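Local coordinates for protein ORC2 (Aeropyrum pernix, PDB 1W5T) that is an ORC1/Cdc6-family AAA+ ATPase that binds ATP and DNA and takes part in the regulation of DNA replication, at residues 93-98 and 147-152; 138-143 and 178-183; 239-244 and 281-286; 310-315 and 343-348. All coordinates share one frame; numbering follows the deposited sequence.

Contact 1 of 4, residues 93-98 and 147-152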
loop_
_atom_site.group_PDB
_atom_site.type_symbol
_atom_site.label_atom_id
_atom_site.label_comp_id
_atom_site.label_asym_id
_atom_site.label_seq_id
_atom_site.Cartn_x
_atom_site.Cartn_y
_atom_site.Cartn_z
ATOM N N ASN A 93 0.571 -7.897 -9.824
ATOM C CA ASN A 93 -0.292 -6.820 -9.411
ATOM C C ASN A 93 -1.734 -7.108 -9.879
ATOM O O ASN A 93 -2.021 -7.073 -11.080
ATOM C CB ASN A 93 0.176 -5.506 -10.013
ATOM C CG ASN A 93 -0.557 -4.322 -9.422
ATOM O OD1 ASN A 93 -1.751 -4.427 -9.095
ATOM N ND2 ASN A 93 0.159 -3.208 -9.219
ATOM N N ALA A 94 -2.628 -7.357 -8.928
ATOM C CA ALA A 94 -3.949 -7.885 -9.234
ATOM C C ALA A 94 -4.939 -6.861 -9.793
ATOM O O ALA A 94 -6.020 -7.231 -10.245
ATOM C CB ALA A 94 -4.523 -8.572 -8.027
ATOM N N PHE A 95 -4.571 -5.580 -9.760
ATOM C CA PHE A 95 -5.237 -4.549 -10.564
ATOM C C PHE A 95 -5.158 -4.894 -12.062
ATOM O O PHE A 95 -6.096 -4.625 -12.851
ATOM C CB PHE A 95 -4.517 -3.205 -10.398
ATOM C CG PHE A 95 -5.099 -2.305 -9.356
ATOM C CD1 PHE A 95 -6.319 -2.590 -8.757
ATOM C CD2 PHE A 95 -4.401 -1.157 -8.962
ATOM C CE1 PHE A 95 -6.850 -1.742 -7.770
ATOM C CE2 PHE A 95 -4.919 -0.281 -7.978
ATOM C CZ PHE A 95 -6.151 -0.576 -7.380
ATOM N N ASN A 96 -4.018 -5.478 -12.440
ATOM C CA ASN A 96 -3.658 -5.760 -13.826
ATOM C C ASN A 96 -4.190 -7.115 -14.351
ATOM O O ASN A 96 -3.712 -7.602 -15.397
ATOM C CB ASN A 96 -2.122 -5.662 -13.992
ATOM C CG ASN A 96 -1.590 -4.218 -13.854
ATOM O OD1 ASN A 96 -1.039 -3.658 -14.803
ATOM N ND2 ASN A 96 -1.743 -3.622 -12.661
ATOM N N ALA A 97 -5.209 -7.671 -13.655
ATOM C CA ALA A 97 -5.732 -9.035 -13.868
ATOM C C ALA A 97 -7.173 -9.294 -13.360
ATOM O O ALA A 97 -7.348 -9.666 -12.206
ATOM C CB ALA A 97 -4.775 -10.049 -13.222
ATOM N N PRO A 98 -8.187 -9.127 -14.220
ATOM C CA PRO A 98 -9.598 -9.416 -13.864
ATOM C C PRO A 98 -9.916 -10.776 -13.223
ATOM O O PRO A 98 -10.681 -10.780 -12.266
ATOM C CB PRO A 98 -10.342 -9.319 -15.214
ATOM C CG PRO A 98 -9.240 -9.311 -16.261
ATOM C CD PRO A 98 -8.082 -8.589 -15.593
ATOM N N PHE A 147 -3.994 -6.989 -3.389
ATOM C CA PHE A 147 -4.789 -8.183 -3.160
ATOM C C PHE A 147 -6.247 -7.818 -2.943
ATOM O O PHE A 147 -7.144 -8.541 -3.395
ATOM C CB PHE A 147 -4.244 -9.002 -1.968
ATOM C CG PHE A 147 -4.991 -10.284 -1.732
ATOM C CD1 PHE A 147 -4.902 -11.347 -2.650
ATOM C CD2 PHE A 147 -5.797 -10.431 -0.615
ATOM C CE1 PHE A 147 -5.588 -12.520 -2.433
ATOM C CE2 PHE A 147 -6.497 -11.609 -0.386
ATOM C CZ PHE A 147 -6.397 -12.655 -1.283
ATOM N N GLN A 148 -6.486 -6.675 -2.287
ATOM C CA GLN A 148 -7.850 -6.225 -2.033
ATOM C C GLN A 148 -8.683 -6.192 -3.311
ATOM O O GLN A 148 -9.860 -6.464 -3.239
ATOM C CB GLN A 148 -7.898 -4.882 -1.301
ATOM C CG GLN A 148 -7.672 -3.656 -2.176
ATOM C CD GLN A 148 -6.248 -3.544 -2.683
ATOM O OE1 GLN A 148 -5.311 -4.217 -2.192
ATOM N NE2 GLN A 148 -6.065 -2.668 -3.646
ATOM N N SER A 149 -8.082 -5.893 -4.468
ATOM C CA SER A 149 -8.824 -5.949 -5.737
ATOM C C SER A 149 -9.219 -7.371 -6.167
ATOM O O SER A 149 -10.145 -7.590 -6.958
ATOM C CB SER A 149 -8.109 -5.208 -6.870
ATOM O OG SER A 149 -7.097 -5.997 -7.453
ATOM N N MET A 150 -8.519 -8.356 -5.635
ATOM C CA MET A 150 -8.910 -9.723 -5.887
ATOM C C MET A 150 -10.118 -10.079 -5.055
ATOM O O MET A 150 -10.766 -11.056 -5.356
ATOM C CB MET A 150 -7.769 -10.667 -5.575
ATOM C CG MET A 150 -6.813 -10.847 -6.720
ATOM S SD MET A 150 -5.410 -11.846 -6.216
ATOM C CE MET A 150 -6.147 -13.406 -6.023
ATOM N N LEU A 151 -10.424 -9.297 -4.009
ATOM C CA LEU A 151 -11.582 -9.568 -3.131
ATOM C C LEU A 151 -12.863 -8.850 -3.567
ATOM O O LEU A 151 -13.962 -9.344 -3.322
ATOM C CB LEU A 151 -11.262 -9.229 -1.659
ATOM C CG LEU A 151 -10.075 -9.974 -1.050
ATOM C CD1 LEU A 151 -9.604 -9.281 0.234
ATOM C CD2 LEU A 151 -10.370 -11.478 -0.846
ATOM N N SER A 152 -12.724 -7.668 -4.181
ATOM C CA SER A 152 -13.871 -6.941 -4.728
ATOM C C SER A 152 -13.810 -7.080 -6.251
ATOM O O SER A 152 -13.369 -6.173 -6.973
ATOM C CB SER A 152 -13.889 -5.472 -4.290
ATOM O OG SER A 152 -12.675 -4.825 -4.599
#
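Ala94 and Ser149 form the centre of this small contact, with Phe95 closing one flank and Met150 the other. The methyl group of Ala94 points at the helical turn 148-151 and meets the thioether chain of Met150, CB to CG 3.5 Å, with SD only slightly farther off. Ser149 reaches across the other way. Its OG lies between the backbone N and the carbonyl carbon (chi1 82°), which brings it beside the Ala94 peptide: OG is 3.2 Å from Ala94 O and 3.4 Å from Phe95 N. The angle at Phe95 N is too poor for a bond, and the hydroxyl is bonded instead to the main-chain oxygen of Glu146. What Ser149 gives to the contact is therefore mostly its bulk. The ring of Phe95 slants past Ser149, CD1 lying 3.7 Å from CB, and its far end, CZ, comes 4.3 Å from Gln148 NE2. That amide is bonded to Glu146 through NE2 and to the backbone N of Ser187 through OE1. The bend carrying Phe95 is an Asx turn: Asn93 OD1 accepts from Phe95 N at 3.1 Å, N-H...O angle 145°. Gln148 lies about 7 Å, side chain to side chain, from the ATP-binding Lys65, which puts the contact beside the nucleotide site of the AAA+ domain. Segment 93-98 leads from strand 87-93 into helix 100-111, and 147-152 follows strand 139-145, which lies beside 87-93 in the parallel sheet; Met150 also packs on Ile103 of helix 100-111 and Leu161 of helix 158-165.

Contact 2 of 4, residues 138-143 and 178-183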
loop_
_atom_site.group_PDB
_atom_site.type_symbol
_atom_site.label_atom_id
_atom_site.label_comp_id
_atom_site.label_asym_id
_atom_site.label_seq_id
_atom_site.Cartn_x
_atom_site.Cartn_y
_atom_site.Cartn_z
ATOM N N HIS A 138 12.022 -27.153 -7.792
ATOM C CA HIS A 138 12.006 -25.752 -7.487
ATOM C C HIS A 138 10.874 -25.418 -6.470
ATOM O O HIS A 138 9.857 -26.128 -6.342
ATOM C CB HIS A 138 11.755 -24.965 -8.783
ATOM C CG HIS A 138 12.897 -24.926 -9.736
ATOM N ND1 HIS A 138 12.781 -24.378 -11.001
ATOM C CD2 HIS A 138 14.172 -25.371 -9.636
ATOM C CE1 HIS A 138 13.945 -24.461 -11.627
ATOM N NE2 HIS A 138 14.814 -25.055 -10.817
ATOM N N TYR A 139 11.021 -24.300 -5.781
ATOM C CA TYR A 139 9.941 -23.740 -4.967
ATOM C C TYR A 139 9.501 -22.371 -5.561
ATOM O O TYR A 139 10.274 -21.715 -6.263
ATOM C CB TYR A 139 10.453 -23.582 -3.558
ATOM C CG TYR A 139 10.949 -24.891 -3.001
ATOM C CD1 TYR A 139 12.274 -25.359 -3.248
ATOM C CD2 TYR A 139 10.102 -25.682 -2.257
ATOM C CE1 TYR A 139 12.701 -26.602 -2.734
ATOM C CE2 TYR A 139 10.514 -26.897 -1.737
ATOM C CZ TYR A 139 11.790 -27.350 -1.958
ATOM O OH TYR A 139 12.122 -28.568 -1.386
ATOM N N LEU A 140 8.262 -21.966 -5.318
ATOM C CA LEU A 140 7.742 -20.738 -5.910
ATOM C C LEU A 140 7.095 -19.902 -4.826
ATOM O O LEU A 140 6.167 -20.329 -4.167
ATOM C CB LEU A 140 6.736 -21.059 -7.020
ATOM C CG LEU A 140 5.956 -19.946 -7.750
ATOM C CD1 LEU A 140 6.828 -19.130 -8.751
ATOM C CD2 LEU A 140 4.721 -20.503 -8.431
ATOM N N LEU A 141 7.607 -18.708 -4.634
ATOM C CA LEU A 141 7.011 -17.775 -3.709
ATOM C C LEU A 141 6.334 -16.658 -4.539
ATOM O O LEU A 141 6.975 -15.951 -5.333
ATOM C CB LEU A 141 8.059 -17.288 -2.729
ATOM C CG LEU A 141 7.753 -16.332 -1.588
ATOM C CD1 LEU A 141 6.361 -16.549 -1.023
ATOM C CD2 LEU A 141 8.780 -16.512 -0.529
ATOM N N VAL A 142 5.007 -16.591 -4.391
ATOM C CA VAL A 142 4.173 -15.714 -5.176
ATOM C C VAL A 142 3.764 -14.450 -4.387
ATOM O O VAL A 142 3.147 -14.552 -3.326
ATOM C CB VAL A 142 2.880 -16.465 -5.658
ATOM C CG1 VAL A 142 2.051 -15.556 -6.614
ATOM C CG2 VAL A 142 3.229 -17.798 -6.345
ATOM N N ILE A 143 4.118 -13.274 -4.882
ATOM C CA ILE A 143 3.543 -12.035 -4.325
ATOM C C ILE A 143 2.269 -11.692 -5.106
ATOM O O ILE A 143 2.335 -11.520 -6.323
ATOM C CB ILE A 143 4.513 -10.814 -4.434
ATOM C CG1 ILE A 143 5.893 -11.123 -3.821
ATOM C CG2 ILE A 143 3.851 -9.529 -3.834
ATOM C CD1 ILE A 143 6.966 -10.084 -4.111
ATOM N N ASN A 178 5.183 -29.686 -0.580
ATOM C CA ASN A 178 4.533 -28.388 -0.825
ATOM C C ASN A 178 5.549 -27.386 -1.384
ATOM O O ASN A 178 6.583 -27.127 -0.735
ATOM C CB ASN A 178 3.965 -27.840 0.480
ATOM C CG ASN A 178 2.895 -28.764 1.108
ATOM O OD1 ASN A 178 2.331 -29.639 0.452
ATOM N ND2 ASN A 178 2.628 -28.563 2.376
ATOM N N ARG A 179 5.267 -26.793 -2.548
ATOM C CA ARG A 179 6.282 -25.954 -3.202
ATOM C C ARG A 179 5.829 -24.560 -3.599
ATOM O O ARG A 179 6.488 -23.916 -4.409
ATOM C CB ARG A 179 6.833 -26.661 -4.448
ATOM C CG ARG A 179 7.241 -28.095 -4.235
ATOM C CD ARG A 179 8.011 -28.618 -5.410
ATOM N NE ARG A 179 8.541 -29.935 -5.176
ATOM C CZ ARG A 179 9.778 -30.243 -4.886
ATOM N NH1 ARG A 179 10.757 -29.335 -4.767
ATOM N NH2 ARG A 179 10.037 -31.534 -4.714
ATOM N N ILE A 180 4.716 -24.099 -3.038
ATOM C CA ILE A 180 4.170 -22.768 -3.362
ATOM C C ILE A 180 3.767 -22.043 -2.085
ATOM O O ILE A 180 2.956 -22.563 -1.309
ATOM C CB ILE A 180 2.922 -22.842 -4.281
ATOM C CG1 ILE A 180 3.191 -23.644 -5.548
ATOM C CG2 ILE A 180 2.529 -21.423 -4.727
ATOM C CD1 ILE A 180 1.970 -23.797 -6.374
ATOM N N GLY A 181 4.330 -20.863 -1.857
ATOM C CA GLY A 181 3.871 -20.015 -0.775
ATOM C C GLY A 181 3.420 -18.671 -1.312
ATOM O O GLY A 181 3.608 -18.369 -2.485
ATOM N N PHE A 182 2.846 -17.851 -0.441
ATOM C CA PHE A 182 2.207 -16.618 -0.846
ATOM C C PHE A 182 2.514 -15.477 0.062
ATOM O O PHE A 182 2.578 -15.639 1.254
ATOM C CB PHE A 182 0.697 -16.794 -0.862
ATOM C CG PHE A 182 0.218 -17.672 -1.957
ATOM C CD1 PHE A 182 -0.079 -18.982 -1.703
ATOM C CD2 PHE A 182 0.049 -17.179 -3.243
ATOM C CE1 PHE A 182 -0.553 -19.805 -2.703
ATOM C CE2 PHE A 182 -0.390 -18.024 -4.267
ATOM C CZ PHE A 182 -0.697 -19.336 -3.980
ATOM N N LEU A 183 2.696 -14.311 -0.530
ATOM C CA LEU A 183 2.813 -13.085 0.212
ATOM C C LEU A 183 1.749 -12.188 -0.399
ATOM O O LEU A 183 1.872 -11.778 -1.560
ATOM C CB LEU A 183 4.191 -12.494 0.001
ATOM C CG LEU A 183 4.819 -11.736 1.164
ATOM C CD1 LEU A 183 5.844 -10.748 0.714
ATOM C CD2 LEU A 183 3.879 -11.134 2.201
#
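Val142 packs between Ile180 and Phe182 on one face of two parallel strands, its side chain running alongside theirs. Val142 CG2 meets Ile180 CG2 at 4.0 Å, while CB lies 3.8 Å from Phe182 CD2, the ring standing obliquely to it. On the other face Leu141 bends CD1 over the side-chain-less Gly181, 3.6 Å from its O. Four backbone bonds join the strands in parallel register; the straightest, Val142 N to Gly181 O, has an angle of 175° at 3.0 Å. At the polar end the extended Arg179 runs past His138 O, with CD 3.2 Å from it, and lays NH1 over one face of the Tyr139 ring near its rim, 3.6 Å from CZ. At 5.0 Å from CZ of Arg179 to the ring centroid the cation-pi attraction is weak at best; Asp175 pairs with NH2 and Asn137 with NH1. A serine in place of Tyr139 would probably strip the ring face from NH1 and open a gap beside Arg179, its bonds to Asp175 and Asn137 remaining. These are adjacent central strands of the parallel AAA+ sheet: strand 87-93 bonds to the far side of 139-143, helix 65-82 covers Leu141, Ile143 and Leu183, and Leu133 of helix 122-136 packs on Leu140 and Ile180.

Contact 3 of 4, residues 239-244 and 281-286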
loop_
_atom_site.group_PDB
_atom_site.type_symbol
_atom_site.label_atom_id
_atom_site.label_comp_id
_atom_site.label_asym_id
_atom_site.label_seq_id
_atom_site.Cartn_x
_atom_site.Cartn_y
_atom_site.Cartn_z
ATOM N N PRO A 239 23.825 16.172 4.163
ATOM C CA PRO A 239 22.735 15.805 5.077
ATOM C C PRO A 239 21.580 16.785 5.137
ATOM O O PRO A 239 20.455 16.320 5.048
ATOM C CB PRO A 239 23.447 15.719 6.451
ATOM C CG PRO A 239 24.811 15.115 6.054
ATOM C CD PRO A 239 25.152 15.848 4.752
ATOM N N ARG A 240 21.848 18.084 5.258
ATOM C CA ARG A 240 20.809 19.092 5.504
ATOM C C ARG A 240 19.848 19.209 4.363
ATOM O O ARG A 240 18.661 19.505 4.594
ATOM C CB ARG A 240 21.388 20.478 5.783
ATOM C CG ARG A 240 22.562 20.859 4.918
ATOM C CD ARG A 240 23.156 22.178 5.348
ATOM N NE ARG A 240 24.420 22.427 4.706
ATOM C CZ ARG A 240 24.648 23.097 3.569
ATOM N NH1 ARG A 240 23.703 23.701 2.830
ATOM N NH2 ARG A 240 25.915 23.166 3.195
ATOM N N HIS A 241 20.361 18.996 3.143
ATOM C CA HIS A 241 19.551 18.982 1.943
ATOM C C HIS A 241 18.440 17.953 2.140
ATOM O O HIS A 241 17.289 18.229 1.868
ATOM C CB HIS A 241 20.378 18.582 0.717
ATOM C CG HIS A 241 21.452 19.555 0.328
ATOM N ND1 HIS A 241 21.261 20.922 0.283
ATOM C CD2 HIS A 241 22.712 19.343 -0.116
ATOM C CE1 HIS A 241 22.378 21.507 -0.106
ATOM N NE2 HIS A 241 23.272 20.572 -0.350
ATOM N N LEU A 242 18.807 16.758 2.603
ATOM C CA LEU A 242 17.849 15.667 2.781
ATOM C C LEU A 242 16.900 15.924 3.968
ATOM O O LEU A 242 15.739 15.481 3.959
ATOM C CB LEU A 242 18.583 14.340 3.001
ATOM C CG LEU A 242 19.731 13.941 2.077
ATOM C CD1 LEU A 242 20.348 12.605 2.544
ATOM C CD2 LEU A 242 19.289 13.891 0.616
ATOM N N GLU A 243 17.399 16.625 4.987
ATOM C CA GLU A 243 16.594 16.934 6.164
ATOM C C GLU A 243 15.421 17.796 5.801
ATOM O O GLU A 243 14.348 17.656 6.384
ATOM C CB GLU A 243 17.394 17.718 7.172
ATOM C CG GLU A 243 18.203 16.871 8.096
ATOM C CD GLU A 243 19.212 17.705 8.863
ATOM O OE1 GLU A 243 18.781 18.740 9.469
ATOM O OE2 GLU A 243 20.415 17.301 8.854
ATOM N N LEU A 244 15.662 18.695 4.851
ATOM C CA LEU A 244 14.670 19.603 4.337
ATOM C C LEU A 244 13.460 18.869 3.764
ATOM O O LEU A 244 12.368 19.420 3.738
ATOM C CB LEU A 244 15.307 20.508 3.279
ATOM C CG LEU A 244 16.283 21.537 3.884
ATOM C CD1 LEU A 244 17.112 22.211 2.820
ATOM C CD2 LEU A 244 15.589 22.605 4.826
ATOM N N LEU A 281 23.639 20.207 -5.147
ATOM C CA LEU A 281 22.382 20.743 -4.660
ATOM C C LEU A 281 22.597 22.035 -3.906
ATOM O O LEU A 281 23.693 22.326 -3.395
ATOM C CB LEU A 281 21.677 19.766 -3.737
ATOM C CG LEU A 281 21.211 18.442 -4.300
ATOM C CD1 LEU A 281 20.684 17.525 -3.192
ATOM C CD2 LEU A 281 20.175 18.644 -5.397
ATOM N N SER A 282 21.524 22.813 -3.827
ATOM C CA SER A 282 21.476 23.903 -2.871
ATOM C C SER A 282 20.164 23.771 -2.105
ATOM O O SER A 282 19.246 23.071 -2.567
ATOM C CB SER A 282 21.599 25.249 -3.594
ATOM O OG SER A 282 20.434 25.540 -4.322
ATOM N N GLU A 283 20.072 24.404 -0.942
ATOM C CA GLU A 283 18.852 24.392 -0.179
ATOM C C GLU A 283 17.624 24.952 -0.895
ATOM O O GLU A 283 16.507 24.427 -0.725
ATOM C CB GLU A 283 19.081 25.134 1.131
ATOM C CG GLU A 283 20.298 24.607 1.864
ATOM C CD GLU A 283 20.335 25.048 3.283
ATOM O OE1 GLU A 283 21.340 24.812 3.984
ATOM O OE2 GLU A 283 19.361 25.651 3.698
ATOM N N ASP A 284 17.821 26.031 -1.670
ATOM C CA ASP A 284 16.749 26.635 -2.472
ATOM C C ASP A 284 16.103 25.622 -3.420
ATOM O O ASP A 284 14.877 25.558 -3.529
ATOM C CB ASP A 284 17.257 27.850 -3.254
ATOM C CG ASP A 284 17.601 29.052 -2.336
ATOM O OD1 ASP A 284 18.194 30.019 -2.823
ATOM O OD2 ASP A 284 17.342 29.122 -1.120
ATOM N N LEU A 285 16.936 24.834 -4.089
ATOM C CA LEU A 285 16.458 23.870 -5.079
ATOM C C LEU A 285 15.682 22.739 -4.403
ATOM O O LEU A 285 14.637 22.352 -4.862
ATOM C CB LEU A 285 17.628 23.341 -5.931
ATOM C CG LEU A 285 18.197 24.434 -6.874
ATOM C CD1 LEU A 285 19.595 24.089 -7.387
ATOM C CD2 LEU A 285 17.245 24.734 -8.107
ATOM N N VAL A 286 16.183 22.265 -3.275
ATOM C CA VAL A 286 15.502 21.241 -2.495
ATOM C C VAL A 286 14.171 21.785 -2.011
ATOM O O VAL A 286 13.140 21.151 -2.219
ATOM C CB VAL A 286 16.370 20.739 -1.315
ATOM C CG1 VAL A 286 15.578 19.836 -0.371
ATOM C CG2 VAL A 286 17.581 19.993 -1.864
#
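Two helix starts pack side by side here, joining helix 239-249 to the loop and first turn of helix 283-292 through a buried histidine, with a salt bridge on the exposed side. The His241 ring lies over Leu281, whose CB sits almost above the ring centre, 3.8 Å from the centroid and 12° off the normal, a CH-pi contact. CG of His241 lies beside the backbone N, which swings the ring into the bend at Leu281 and Ser282. There its edge faces the amide of Glu283, CE1 to N 3.8 Å; ND1 is buried with no polar partner in the model. The family fold is the helical lid of Cdc6/ORC AAA+ ATPases, to which helix 239-249 belongs; Ser282 occupies the N-cap position of helix 283-292. One turn further on, Val286 CG1 touches Leu244 CB at 3.7 Å and also abuts His241 O, while Leu244 CD1 rests on Glu283 CB at 3.9 Å. Toward solvent, Arg240 NH1 donates to Glu283 OE1 at 2.9 Å with an angle of 141°, reaching the oxygen's anti lone pair from a guanidinium turned 51° from the carboxylate. Both charges have second partners: Glu238 binds Arg240 NH2, and Arg287 binds Glu283 OE2. Helix 259-275 packs on Leu281 through Cys270 and on Val286 through Ala269.

Contact 4 of 4, residues 310-315 and 343-348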
loop_
_atom_site.group_PDB
_atom_site.type_symbol
_atom_site.label_atom_id
_atom_site.label_comp_id
_atom_site.label_asym_id
_atom_site.label_seq_id
_atom_site.Cartn_x
_atom_site.Cartn_y
_atom_site.Cartn_z
ATOM N N GLU A 310 -22.288 11.652 4.835
ATOM C CA GLU A 310 -20.881 11.579 5.234
ATOM C C GLU A 310 -20.072 12.689 4.587
ATOM O O GLU A 310 -19.263 13.318 5.242
ATOM C CB GLU A 310 -20.256 10.235 4.893
ATOM C CG GLU A 310 -21.256 9.110 4.761
ATOM C CD GLU A 310 -20.701 7.769 5.167
ATOM O OE1 GLU A 310 -21.059 6.793 4.504
ATOM O OE2 GLU A 310 -19.928 7.690 6.139
ATOM N N LEU A 311 -20.314 12.923 3.308
ATOM C CA LEU A 311 -19.595 13.916 2.529
ATOM C C LEU A 311 -19.838 15.342 3.067
ATOM O O LEU A 311 -18.923 16.166 3.117
ATOM C CB LEU A 311 -20.038 13.801 1.064
ATOM C CG LEU A 311 -19.289 13.060 -0.054
ATOM C CD1 LEU A 311 -18.175 12.177 0.430
ATOM C CD2 LEU A 311 -20.251 12.266 -0.962
ATOM N N ILE A 312 -21.081 15.629 3.460
ATOM C CA ILE A 312 -21.402 16.897 4.111
ATOM C C ILE A 312 -20.623 17.107 5.442
ATOM O O ILE A 312 -20.129 18.190 5.721
ATOM C CB ILE A 312 -22.951 17.065 4.303
ATOM C CG1 ILE A 312 -23.627 17.296 2.963
ATOM C CG2 ILE A 312 -23.272 18.263 5.164
ATOM C CD1 ILE A 312 -24.978 16.640 2.888
ATOM N N ILE A 313 -20.519 16.059 6.229
ATOM C CA ILE A 313 -19.810 16.086 7.502
ATOM C C ILE A 313 -18.302 16.205 7.311
ATOM O O ILE A 313 -17.628 17.021 8.003
ATOM C CB ILE A 313 -20.164 14.852 8.340
ATOM C CG1 ILE A 313 -21.693 14.806 8.558
ATOM C CG2 ILE A 313 -19.392 14.893 9.656
ATOM C CD1 ILE A 313 -22.261 13.401 9.006
ATOM N N LEU A 314 -17.779 15.431 6.364
ATOM C CA LEU A 314 -16.380 15.566 5.974
ATOM C C LEU A 314 -16.030 17.012 5.568
ATOM O O LEU A 314 -15.030 17.580 6.012
ATOM C CB LEU A 314 -16.001 14.571 4.868
ATOM C CG LEU A 314 -14.514 14.518 4.481
ATOM C CD1 LEU A 314 -13.658 14.298 5.723
ATOM C CD2 LEU A 314 -14.217 13.393 3.451
ATOM N N ARG A 315 -16.869 17.589 4.725
ATOM C CA ARG A 315 -16.696 18.963 4.288
ATOM C C ARG A 315 -16.627 19.936 5.466
ATOM O O ARG A 315 -15.749 20.788 5.527
ATOM C CB ARG A 315 -17.823 19.372 3.334
ATOM C CG ARG A 315 -17.456 20.586 2.508
ATOM C CD ARG A 315 -18.517 21.631 2.440
ATOM N NE ARG A 315 -18.357 22.475 1.254
ATOM C CZ ARG A 315 -17.916 23.736 1.277
ATOM N NH1 ARG A 315 -17.819 24.418 0.149
ATOM N NH2 ARG A 315 -17.577 24.328 2.423
ATOM N N THR A 343 -29.829 24.326 4.525
ATOM C CA THR A 343 -29.572 25.537 3.745
ATOM C C THR A 343 -28.660 25.345 2.521
ATOM O O THR A 343 -29.086 25.623 1.400
ATOM C CB THR A 343 -29.127 26.745 4.659
ATOM O OG1 THR A 343 -28.324 26.288 5.748
ATOM C CG2 THR A 343 -30.335 27.361 5.373
ATOM N N MET A 344 -27.437 24.854 2.716
ATOM C CA MET A 344 -26.507 24.651 1.594
ATOM C C MET A 344 -26.870 23.507 0.668
ATOM O O MET A 344 -26.607 23.595 -0.525
ATOM C CB MET A 344 -25.063 24.465 2.065
ATOM C CG MET A 344 -24.020 25.012 1.069
ATOM S SD MET A 344 -22.311 24.427 1.316
ATOM C CE MET A 344 -22.182 24.555 3.178
ATOM N N TYR A 345 -27.467 22.442 1.199
ATOM C CA TYR A 345 -27.647 21.221 0.399
ATOM C C TYR A 345 -29.083 20.806 0.066
ATOM O O TYR A 345 -29.288 19.870 -0.700
ATOM C CB TYR A 345 -26.873 20.037 1.030
ATOM C CG TYR A 345 -25.386 20.219 0.922
ATOM C CD1 TYR A 345 -24.625 20.551 2.037
ATOM C CD2 TYR A 345 -24.741 20.104 -0.308
ATOM C CE1 TYR A 345 -23.272 20.751 1.926
ATOM C CE2 TYR A 345 -23.381 20.301 -0.420
ATOM C CZ TYR A 345 -22.650 20.623 0.697
ATOM O OH TYR A 345 -21.274 20.823 0.595
ATOM N N ASN A 346 -30.061 21.496 0.651
ATOM C CA ASN A 346 -31.495 21.170 0.513
ATOM C C ASN A 346 -31.845 19.678 0.733
ATOM O O ASN A 346 -32.619 19.081 -0.033
ATOM C CB ASN A 346 -32.099 21.717 -0.807
ATOM C CG ASN A 346 -31.253 22.844 -1.437
ATOM O OD1 ASN A 346 -30.728 22.682 -2.549
ATOM N ND2 ASN A 346 -31.117 23.983 -0.728
ATOM N N VAL A 347 -31.251 19.089 1.775
ATOM C CA VAL A 347 -31.603 17.748 2.245
ATOM C C VAL A 347 -31.916 17.836 3.741
ATOM O O VAL A 347 -31.299 18.648 4.465
ATOM C CB VAL A 347 -30.461 16.696 2.003
ATOM C CG1 VAL A 347 -30.319 16.349 0.522
ATOM C CG2 VAL A 347 -29.111 17.142 2.603
ATOM N N LYS A 348 -32.860 17.035 4.234
ATOM C CA LYS A 348 -33.138 17.104 5.676
ATOM C C LYS A 348 -32.047 16.359 6.507
ATOM O O LYS A 348 -31.613 15.257 6.124
ATOM C CB LYS A 348 -34.589 16.699 6.036
ATOM C CG LYS A 348 -34.973 15.273 5.682
ATOM C CD LYS A 348 -35.260 14.421 6.934
ATOM C CE LYS A 348 -35.528 12.949 6.569
ATOM N NZ LYS A 348 -34.560 11.992 7.207
#
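Ile312 and Tyr345 bring together helix 308-322 and the last turn of helix 330-345 in the C-terminal winged-helix domain. Ile312 points at the second helix and sets its CG1 over one face of the tyrosine ring, displaced toward the rim on the CD1-CE1 side. The approach to CD1 is 3.5 Å, and CG1 stands 3.8 Å from the ring centroid, 24° off its normal, a CH-pi contact. The two side chains slide past each other in opposite directions, and Ile312 CD1 runs on to Val347 CG2 at 4.2 Å, just past the helix end, where Asn346 takes positive phi. One turn later Arg315 reaches the phenol end of the same ring. Its CG lies opposite the backbone N (chi1 -161°) and the chain bends at chi2, carrying CD to 3.4 Å from Tyr345 OH. The guanidinium plane is turned 64° from the ring, and the charge is paired outside the contact, NH2 with Glu319 and NH1 with Asp400 of helix 392-408. Asp400 OD1 is also weakly hydrogen-bonded to Tyr345 OH, so one carboxylate serves both side chains. Replacing Tyr345 by an alanine would probably leave the flank of Ile312 without its aromatic cover and Asp400 without its weak phenol partner. Exposed Met344 holds its sulfur over one face of the Arg315 guanidinium, SD lying 4.4 Å from NE.

Contact 2 is the buried core, backbone bonds and aliphatic side chains within the AAA+ sheet; contacts 1, 3 and 4 are only partly buried. Contacts 1 and 2 share strand 139-145, which pairs with 180-186 in contact 2 and runs on into the helical turn of contact 1, their centres 19 Å apart. Contact 1 lacks the sheet's bonding and relies on van der Waals packing of Ala94 and Phe95 on Ser149 and Met150, near the nucleotide. Contacts 3 and 4 both join helices, each setting an aliphatic group over a ring, but the lid pair adds a direct salt bridge, whereas in the winged-helix domain the arginine's charge is paired outside the two segments. Their centres lie 43 Å apart.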